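Local coordinates for protein L-glyceraldehyde 3-phosphate reductase (PDB 6HG6) that probably reduces aldehydes such as furfural and methylglyoxal with NADPH, as an aldo-keto reductase built on a TIM barrel, at residues A[109-117]-A[144-155]; A[263-274]-A[321-330]. All coordinates share one frame; numbering follows the deposited sequence. Where two conformers were deposited one is given.

Overall arrangement
Contact 1 lies in the helical layer of the TIM barrel; contact 2 joins what are probably the two extra helices of the family, on the opposite side of the chain's centre. Their own centres are 42 Å apart and their nearest atoms about 29 Å. In contact 1 the near-parallel segments 113-117 and 146-155 belong to helices that follow the neighbouring barrel strands 93-98 and 132-137. In contact 2, segment 263-273 runs almost antiparallel to 321-329, the latter near the C-terminus. Neither touches NADPH: the side chains of Leu153 and Leu267 each stay about 13 Å from it. Leu267 is about 10 Å from the side chain of the NADPH-binding Leu225, and Leu153 about 11 Å from that of Gln193.

Contact 1: A[109-117]-A[144-155]; sequences DFGSRKYIL and TPLEESMMALDT
Helices 113-117 and 146-155 run side by side in nearly the same direction, 30° apart, with axes approaching to 9.0 Å; backbones come nearest where Arg113 CA lies 5.1 Å from Ala152 CA. The start of the first helix is held from across the gap. Arg113 N donates to Glu148 OE2 (3.0 Å) in an almost straight bond, 170° at the hydrogen, and the carboxylate presents its anti lone pair. Glu148 reaches that far because its chain is extended, CG lying anti to the backbone N (chi1 177°). Just before, Ser149 OG donates to Gly111 O at 2.8 Å, while Ser112 OG caps the helix by accepting from Tyr115 N.

Arg113, also extended, crosses Thr155 at about a right angle. Its NH1 (3.1 Å) and NH2 (3.2 Å) both grip Thr155 OG1 end-on, close to the guanidinium plane, and Leu117 CD1 lies over the centre of one face. Thr155 OG1 in turn donates to Met151 O, and a water joins Arg113 NH1 to Glu148 O. On the barrel-facing side, Ile116 CG2 packs on Ala152 CB at 3.7 Å; Ile116 and Leu153 continue inward to Phe135 of strand 132-137.

The contact thus unites two consecutive barrel helices through an apolar inner side and a polar outer one, where Glu148 satisfies a first-turn amide of helix 113-127 and one hydroxyl, both donor and acceptor, fixes the guanidinium's rotation.

Contact 2: A[263-274]-A[321-330]; sequences QIRRLNNIALNR and ELMMIDEISA
The Arg274 guanidinium meets Glu321 at its edge, with Glu321 CD in its plane; the carboxylate is turned 62° from that plane. Arg274 NH1 makes a salt bridge to Glu321 OE1 at 2.8 Å, although the hydrogen bond within it is weak, bent to 124°. Bent at chi3, the arginine chain turns its guanidinium toward Glu321. Phe317 makes a cation-pi contact with the group. The Arg266 guanidinium is approached obliquely by Glu327 OE2 and Ile328 CG1; its salt bridge from NH1 to Glu327 OE2 is long and weak at 3.5 Å.

Between the two charged pairs, helices 263-273 and 321-329 run almost antiparallel, 170° apart, with axes 9.8 Å apart. Ile270 and Ile328 meet tip to tip, CD1 to CD1 at 3.5 Å, and each is a knob in a hole of the other helix: Ile270 among Glu321, Met324, Ile325 and Ile328, Ile328 among Gln263, Arg266, Leu267 and Ile270. Leu267 and Ile328 lie alongside each other, pointing opposite ways, with Leu267 CG 3.7 Å from Ile328 CG2.

The pairing is consistent with the two extra helices, H1 and H2, that aldo-keto reductases add to the barrel; Ile270 and Arg274 also touch Met281 of helix 278-286. An interlocked aliphatic seam therefore joins the helices, while the Glu321–Arg274 pair does not rest on its bent bond alone: Arg274 NH1 also bonds Gly316 O, its NE bonds Gln276, and a water links Glu321 OE2 to Ile270 O.

Contact 1: A[109-117]-A[144-155]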
# COMPACT_ATOMS: atom_id res chain seq x y z
N ASP A 109 11.45 1.48 17.72
CA ASP A 109 10.33 2.33 17.25
C ASP A 109 10.93 3.65 16.76
O ASP A 109 12.09 3.95 17.09
CB ASP A 109 9.38 2.57 18.41
CG ASP A 109 7.98 3.02 18.08
OD1 ASP A 109 7.73 3.39 16.92
OD2 ASP A 109 7.13 3.01 19.04
N PHE A 110 10.13 4.44 16.05
CA PHE A 110 10.42 5.86 15.71
C PHE A 110 11.59 6.21 14.76
O PHE A 110 12.35 7.15 14.89
CB PHE A 110 10.70 6.67 16.97
CG PHE A 110 9.50 6.75 17.89
CD1 PHE A 110 8.37 7.41 17.47
CD2 PHE A 110 9.50 6.11 19.12
CE1 PHE A 110 7.24 7.50 18.29
CE2 PHE A 110 8.37 6.19 19.94
CZ PHE A 110 7.25 6.86 19.51
N GLY A 111 11.94 5.76 13.65
CA GLY A 111 12.84 6.97 13.19
C GLY A 111 14.41 7.12 13.38
O GLY A 111 15.10 7.82 12.53
N SER A 112 15.07 6.66 14.44
CA SER A 112 16.55 6.73 14.51
C SER A 112 17.21 5.89 13.42
O SER A 112 16.63 4.89 12.98
CB SER A 112 17.07 6.27 15.86
OG SER A 112 16.83 4.86 16.06
N ARG A 113 18.44 6.25 13.03
CA ARG A 113 19.28 5.44 12.13
C ARG A 113 19.46 4.04 12.74
O ARG A 113 19.33 3.06 12.02
CB ARG A 113 20.63 6.15 11.93
CG ARG A 113 21.64 5.37 11.11
CD ARG A 113 22.89 6.23 11.06
NE ARG A 113 23.86 5.63 10.19
CZ ARG A 113 23.84 5.67 8.86
NH1 ARG A 113 22.91 6.37 8.24
NH2 ARG A 113 24.81 5.05 8.19
N LYS A 114 19.70 3.94 14.05
CA LYS A 114 19.87 2.63 14.72
C LYS A 114 18.67 1.73 14.44
O LYS A 114 18.84 0.62 13.94
CB LYS A 114 20.09 2.84 16.21
CG LYS A 114 19.82 1.63 17.08
CD LYS A 114 20.80 0.52 16.89
CE LYS A 114 20.68 -0.49 18.04
NZ LYS A 114 21.75 -1.52 18.01
N TYR A 115 17.45 2.20 14.71
CA TYR A 115 16.25 1.37 14.52
C TYR A 115 16.07 1.04 13.04
O TYR A 115 15.79 -0.10 12.68
CB TYR A 115 15.05 2.08 15.14
CG TYR A 115 13.73 1.49 14.72
CD1 TYR A 115 13.49 0.13 14.79
CD2 TYR A 115 12.71 2.32 14.28
CE1 TYR A 115 12.26 -0.39 14.41
CE2 TYR A 115 11.48 1.81 13.92
CZ TYR A 115 11.25 0.45 13.98
OH TYR A 115 10.04 -0.04 13.56
N ILE A 116 16.13 2.07 12.20
CA ILE A 116 15.79 1.89 10.77
C ILE A 116 16.73 0.85 10.18
O ILE A 116 16.27 -0.08 9.53
CB ILE A 116 15.78 3.25 10.04
CG1 ILE A 116 14.61 4.11 10.51
CG2 ILE A 116 15.82 3.02 8.55
CD1 ILE A 116 14.65 5.53 9.96
N LEU A 117 18.04 0.99 10.38
CA LEU A 117 18.98 0.06 9.75
C LEU A 117 18.94 -1.31 10.43
O LEU A 117 19.06 -2.29 9.71
CB LEU A 117 20.37 0.68 9.70
CG LEU A 117 20.47 1.96 8.85
CD1 LEU A 117 21.90 2.46 8.89
CD2 LEU A 117 20.06 1.65 7.45
N THR A 144 13.04 13.02 15.88
CA THR A 144 14.34 12.68 15.24
C THR A 144 14.52 13.67 14.09
O THR A 144 13.58 13.88 13.32
CB THR A 144 14.37 11.27 14.66
OG1 THR A 144 14.18 10.33 15.73
CG2 THR A 144 15.67 10.92 13.95
N PRO A 145 15.72 14.25 13.89
CA PRO A 145 15.92 15.13 12.74
C PRO A 145 15.58 14.35 11.46
O PRO A 145 15.93 13.18 11.29
CB PRO A 145 17.40 15.55 12.82
CG PRO A 145 17.77 15.30 14.25
CD PRO A 145 16.94 14.11 14.70
N LEU A 146 14.82 15.00 10.58
CA LEU A 146 14.42 14.35 9.33
C LEU A 146 15.67 13.90 8.57
O LEU A 146 15.65 12.83 7.98
CB LEU A 146 13.60 15.35 8.51
CG LEU A 146 13.05 14.79 7.20
CD1 LEU A 146 12.18 13.56 7.41
CD2 LEU A 146 12.24 15.87 6.49
N GLU A 147 16.74 14.68 8.64
CA GLU A 147 18.04 14.37 7.99
C GLU A 147 18.58 13.00 8.44
O GLU A 147 19.22 12.30 7.63
CB GLU A 147 19.01 15.51 8.31
CG GLU A 147 18.60 16.88 7.76
CD GLU A 147 17.49 17.71 8.42
OE1 GLU A 147 17.01 17.36 9.54
OE2 GLU A 147 17.11 18.75 7.77
N GLU A 148 18.37 12.62 9.70
CA GLU A 148 18.83 11.32 10.25
C GLU A 148 18.00 10.19 9.65
O GLU A 148 18.60 9.19 9.23
CB GLU A 148 18.84 11.29 11.77
CG GLU A 148 19.24 9.92 12.30
CD GLU A 148 19.43 9.85 13.82
OE1 GLU A 148 19.60 10.91 14.48
OE2 GLU A 148 19.42 8.72 14.34
N SER A 149 16.67 10.30 9.65
CA SER A 149 15.79 9.24 9.12
C SER A 149 16.02 9.07 7.61
O SER A 149 16.12 7.94 7.12
CB SER A 149 14.33 9.53 9.44
OG SER A 149 14.16 9.80 10.82
N MET A 150 16.16 10.18 6.90
CA MET A 150 16.33 10.12 5.43
C MET A 150 17.74 9.59 5.10
O MET A 150 17.85 8.78 4.16
CB MET A 150 16.09 11.50 4.80
CG MET A 150 14.62 11.99 4.92
SD MET A 150 13.36 10.82 4.33
CE MET A 150 12.90 9.95 5.83
N MET A 151 18.75 9.95 5.86
CA MET A 151 20.12 9.40 5.62
C MET A 151 20.12 7.90 5.88
O MET A 151 20.90 7.18 5.24
CB MET A 151 21.16 10.13 6.48
CG MET A 151 21.48 11.49 5.93
SD MET A 151 22.76 12.37 6.88
CE MET A 151 24.08 11.20 6.55
N ALA A 152 19.27 7.40 6.79
CA ALA A 152 19.13 5.96 7.04
C ALA A 152 18.55 5.29 5.79
O ALA A 152 19.07 4.23 5.39
CB ALA A 152 18.29 5.71 8.29
N LEU A 153 17.52 5.86 5.16
CA LEU A 153 16.97 5.28 3.91
C LEU A 153 18.08 5.30 2.85
O LEU A 153 18.24 4.33 2.08
CB LEU A 153 15.76 6.08 3.45
CG LEU A 153 14.55 6.10 4.37
CD1 LEU A 153 13.37 6.77 3.69
CD2 LEU A 153 14.17 4.71 4.77
N ASP A 154 18.82 6.40 2.78
CA ASP A 154 19.92 6.52 1.80
C ASP A 154 20.98 5.43 2.04
O ASP A 154 21.44 4.80 1.08
CB ASP A 154 20.53 7.90 1.84
CG ASP A 154 21.70 8.06 0.88
OD1 ASP A 154 21.46 7.89 -0.36
OD2 ASP A 154 22.84 8.30 1.37
N THR A 155 21.34 5.18 3.28
CA THR A 155 22.30 4.11 3.61
C THR A 155 21.74 2.77 3.13
O THR A 155 22.51 2.00 2.55
CB THR A 155 22.61 4.10 5.10
OG1 THR A 155 23.27 5.34 5.39
CG2 THR A 155 23.44 2.90 5.48
O HOH W 1 21.22 8.47 9.37

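Contact 2: A[263-274]-A[321-330]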
# COMPACT_ATOMS: atom_id res chain seq x y z
N GLN A 263 -25.04 7.07 4.81
CA GLN A 263 -23.95 7.44 3.87
C GLN A 263 -23.59 6.23 3.00
O GLN A 263 -23.33 6.40 1.73
CB GLN A 263 -22.70 7.92 4.62
CG GLN A 263 -22.87 9.24 5.35
CD GLN A 263 -21.58 9.59 6.06
OE1 GLN A 263 -20.89 8.73 6.59
NE2 GLN A 263 -21.22 10.86 6.01
N ILE A 264 -23.53 5.05 3.65
CA ILE A 264 -23.13 3.76 3.02
C ILE A 264 -24.23 3.32 2.06
O ILE A 264 -23.90 2.83 0.98
CB ILE A 264 -22.82 2.70 4.08
CG1 ILE A 264 -21.58 3.07 4.89
CG2 ILE A 264 -22.67 1.33 3.45
CD1 ILE A 264 -21.32 2.17 6.09
N ARG A 265 -25.49 3.50 2.46
CA ARG A 265 -26.63 3.10 1.61
C ARG A 265 -26.60 3.93 0.30
O ARG A 265 -26.96 3.33 -0.76
CB ARG A 265 -27.97 3.31 2.34
CG ARG A 265 -29.17 2.87 1.53
CD ARG A 265 -30.47 3.25 2.20
NE ARG A 265 -30.73 4.69 2.14
CZ ARG A 265 -31.23 5.34 1.08
NH1 ARG A 265 -31.50 4.67 -0.04
NH2 ARG A 265 -31.43 6.65 1.12
N ARG A 266 -26.42 5.26 0.44
CA ARG A 266 -26.44 6.20 -0.71
C ARG A 266 -25.21 5.98 -1.60
O ARG A 266 -25.35 6.11 -2.82
CB ARG A 266 -26.49 7.66 -0.26
CG ARG A 266 -27.76 8.07 0.47
CD ARG A 266 -27.58 9.47 1.01
NE ARG A 266 -28.26 10.50 0.25
CZ ARG A 266 -27.96 11.81 0.23
NH1 ARG A 266 -26.92 12.30 0.87
NH2 ARG A 266 -28.74 12.63 -0.47
N LEU A 267 -24.04 5.68 -1.04
CA LEU A 267 -22.81 5.44 -1.86
C LEU A 267 -22.99 4.14 -2.66
O LEU A 267 -22.73 4.07 -3.90
CB LEU A 267 -21.55 5.36 -0.98
CG LEU A 267 -21.12 6.68 -0.35
CD1 LEU A 267 -20.04 6.44 0.68
CD2 LEU A 267 -20.66 7.69 -1.40
N ASN A 268 -23.62 3.14 -1.97
CA ASN A 268 -23.83 1.82 -2.59
C ASN A 268 -24.80 1.97 -3.78
O ASN A 268 -24.67 1.20 -4.74
CB ASN A 268 -24.35 0.80 -1.58
CG ASN A 268 -24.51 -0.56 -2.19
OD1 ASN A 268 -23.54 -1.15 -2.63
ND2 ASN A 268 -25.73 -1.06 -2.21
N ASN A 269 -25.75 2.92 -3.69
CA ASN A 269 -26.69 3.18 -4.81
C ASN A 269 -25.90 3.75 -6.01
O ASN A 269 -26.25 3.37 -7.20
CB ASN A 269 -27.86 4.07 -4.39
CG ASN A 269 -28.88 3.31 -3.56
OD1 ASN A 269 -28.96 1.88 -3.80
ND2 ASN A 269 -29.76 4.28 -2.66
N ILE A 270 -24.93 4.63 -5.75
CA ILE A 270 -24.07 5.18 -6.84
C ILE A 270 -23.27 4.02 -7.47
O ILE A 270 -23.17 3.93 -8.75
CB ILE A 270 -23.18 6.31 -6.31
CG1 ILE A 270 -24.05 7.45 -5.78
CG2 ILE A 270 -22.23 6.77 -7.39
CD1 ILE A 270 -23.30 8.49 -5.01
N ALA A 271 -22.78 3.10 -6.62
CA ALA A 271 -22.01 1.93 -7.10
C ALA A 271 -22.90 1.03 -7.96
O ALA A 271 -22.49 0.70 -9.08
CB ALA A 271 -21.38 1.20 -5.92
N LEU A 272 -24.11 0.70 -7.50
CA LEU A 272 -25.01 -0.22 -8.26
C LEU A 272 -25.26 0.35 -9.70
O LEU A 272 -25.09 -0.47 -10.76
CB LEU A 272 -26.36 -0.41 -7.55
CG LEU A 272 -26.36 -1.22 -6.25
CD1 LEU A 272 -27.76 -1.36 -5.69
CD2 LEU A 272 -25.77 -2.61 -6.44
N ASN A 273 -25.42 1.71 -9.77
CA ASN A 273 -25.76 2.41 -11.04
C ASN A 273 -24.58 2.30 -12.01
O ASN A 273 -24.81 2.38 -13.23
CB ASN A 273 -26.16 3.87 -10.83
CG ASN A 273 -27.52 4.03 -10.18
OD1 ASN A 273 -28.42 3.20 -10.35
ND2 ASN A 273 -27.71 5.14 -9.49
N ARG A 274 -23.37 2.13 -11.48
CA ARG A 274 -22.10 1.95 -12.23
C ARG A 274 -21.84 0.47 -12.54
O ARG A 274 -20.84 0.20 -13.17
CB ARG A 274 -20.90 2.45 -11.41
CG ARG A 274 -20.86 3.95 -11.24
CD ARG A 274 -19.82 4.36 -10.24
NE ARG A 274 -18.48 3.93 -10.56
CZ ARG A 274 -17.66 4.54 -11.39
NH1 ARG A 274 -18.04 5.62 -12.04
NH2 ARG A 274 -16.46 4.04 -11.58
N GLU A 321 -21.35 12.03 -10.41
CA GLU A 321 -21.06 10.96 -9.43
C GLU A 321 -20.17 11.56 -8.35
O GLU A 321 -20.40 11.26 -7.16
CB GLU A 321 -20.37 9.75 -10.06
CG GLU A 321 -21.30 8.91 -10.90
CD GLU A 321 -20.64 7.85 -11.75
OE1 GLU A 321 -19.51 8.03 -12.15
OE2 GLU A 321 -21.30 6.85 -12.05
N LEU A 322 -19.14 12.30 -8.77
CA LEU A 322 -18.14 12.88 -7.86
C LEU A 322 -18.77 13.89 -6.90
O LEU A 322 -18.46 13.79 -5.71
CB LEU A 322 -17.02 13.53 -8.68
CG LEU A 322 -16.12 12.56 -9.44
CD1 LEU A 322 -14.89 13.28 -9.95
CD2 LEU A 322 -15.73 11.34 -8.61
N MET A 323 -19.60 14.82 -7.36
CA MET A 323 -20.18 15.82 -6.43
C MET A 323 -21.14 15.11 -5.47
O MET A 323 -21.28 15.61 -4.28
CB MET A 323 -20.90 16.93 -7.19
CG MET A 323 -22.26 16.52 -7.58
SD MET A 323 -23.62 17.27 -6.67
CE MET A 323 -22.85 17.79 -5.14
N MET A 324 -21.76 13.98 -5.90
CA MET A 324 -22.68 13.23 -5.01
C MET A 324 -21.86 12.50 -3.94
O MET A 324 -22.24 12.51 -2.76
CB MET A 324 -23.50 12.22 -5.81
CG MET A 324 -24.57 12.91 -6.62
SD MET A 324 -25.30 11.49 -7.76
CE MET A 324 -26.51 10.98 -6.24
N ILE A 325 -20.76 11.88 -4.36
CA ILE A 325 -19.90 11.11 -3.43
C ILE A 325 -19.32 12.08 -2.37
O ILE A 325 -19.05 11.68 -1.19
CB ILE A 325 -18.79 10.37 -4.19
CG1 ILE A 325 -19.39 9.19 -4.96
CG2 ILE A 325 -17.73 9.94 -3.20
CD1 ILE A 325 -18.43 8.58 -5.95
N ASP A 326 -18.91 13.26 -2.83
CA ASP A 326 -18.39 14.31 -1.90
C ASP A 326 -19.51 14.80 -0.96
O ASP A 326 -19.29 14.84 0.27
CB ASP A 326 -17.82 15.49 -2.67
CG ASP A 326 -16.45 15.19 -3.25
OD1 ASP A 326 -15.86 14.05 -2.97
OD2 ASP A 326 -15.95 16.10 -3.96
N GLU A 327 -20.68 15.10 -1.47
CA GLU A 327 -21.72 15.65 -0.58
C GLU A 327 -22.11 14.58 0.46
O GLU A 327 -22.39 14.98 1.68
CB GLU A 327 -22.87 16.21 -1.42
CG GLU A 327 -23.83 17.06 -0.60
CD GLU A 327 -24.89 16.28 0.15
OE1 GLU A 327 -25.68 16.94 0.93
OE2 GLU A 327 -24.99 15.03 -0.09
N ILE A 328 -22.13 13.29 0.03
CA ILE A 328 -22.59 12.14 0.86
C ILE A 328 -21.53 11.82 1.92
O ILE A 328 -21.92 11.54 3.06
CB ILE A 328 -22.89 10.88 0.01
CG1 ILE A 328 -24.12 11.02 -0.88
CG2 ILE A 328 -23.02 9.66 0.90
CD1 ILE A 328 -24.24 9.90 -1.91
N SER A 329 -20.25 11.85 1.54
CA SER A 329 -19.08 11.53 2.40
C SER A 329 -18.78 12.67 3.37
O SER A 329 -18.10 12.41 4.37
CB SER A 329 -17.87 11.25 1.57
OG SER A 329 -18.11 10.13 0.73
N ALA A 330 -19.24 13.88 3.06
CA ALA A 330 -19.01 15.08 3.90
C ALA A 330 -19.64 14.85 5.27
O ALA A 330 -20.83 14.47 5.29
CB ALA A 330 -19.61 16.30 3.24
O HOH W 2 -23.50 6.05 -10.46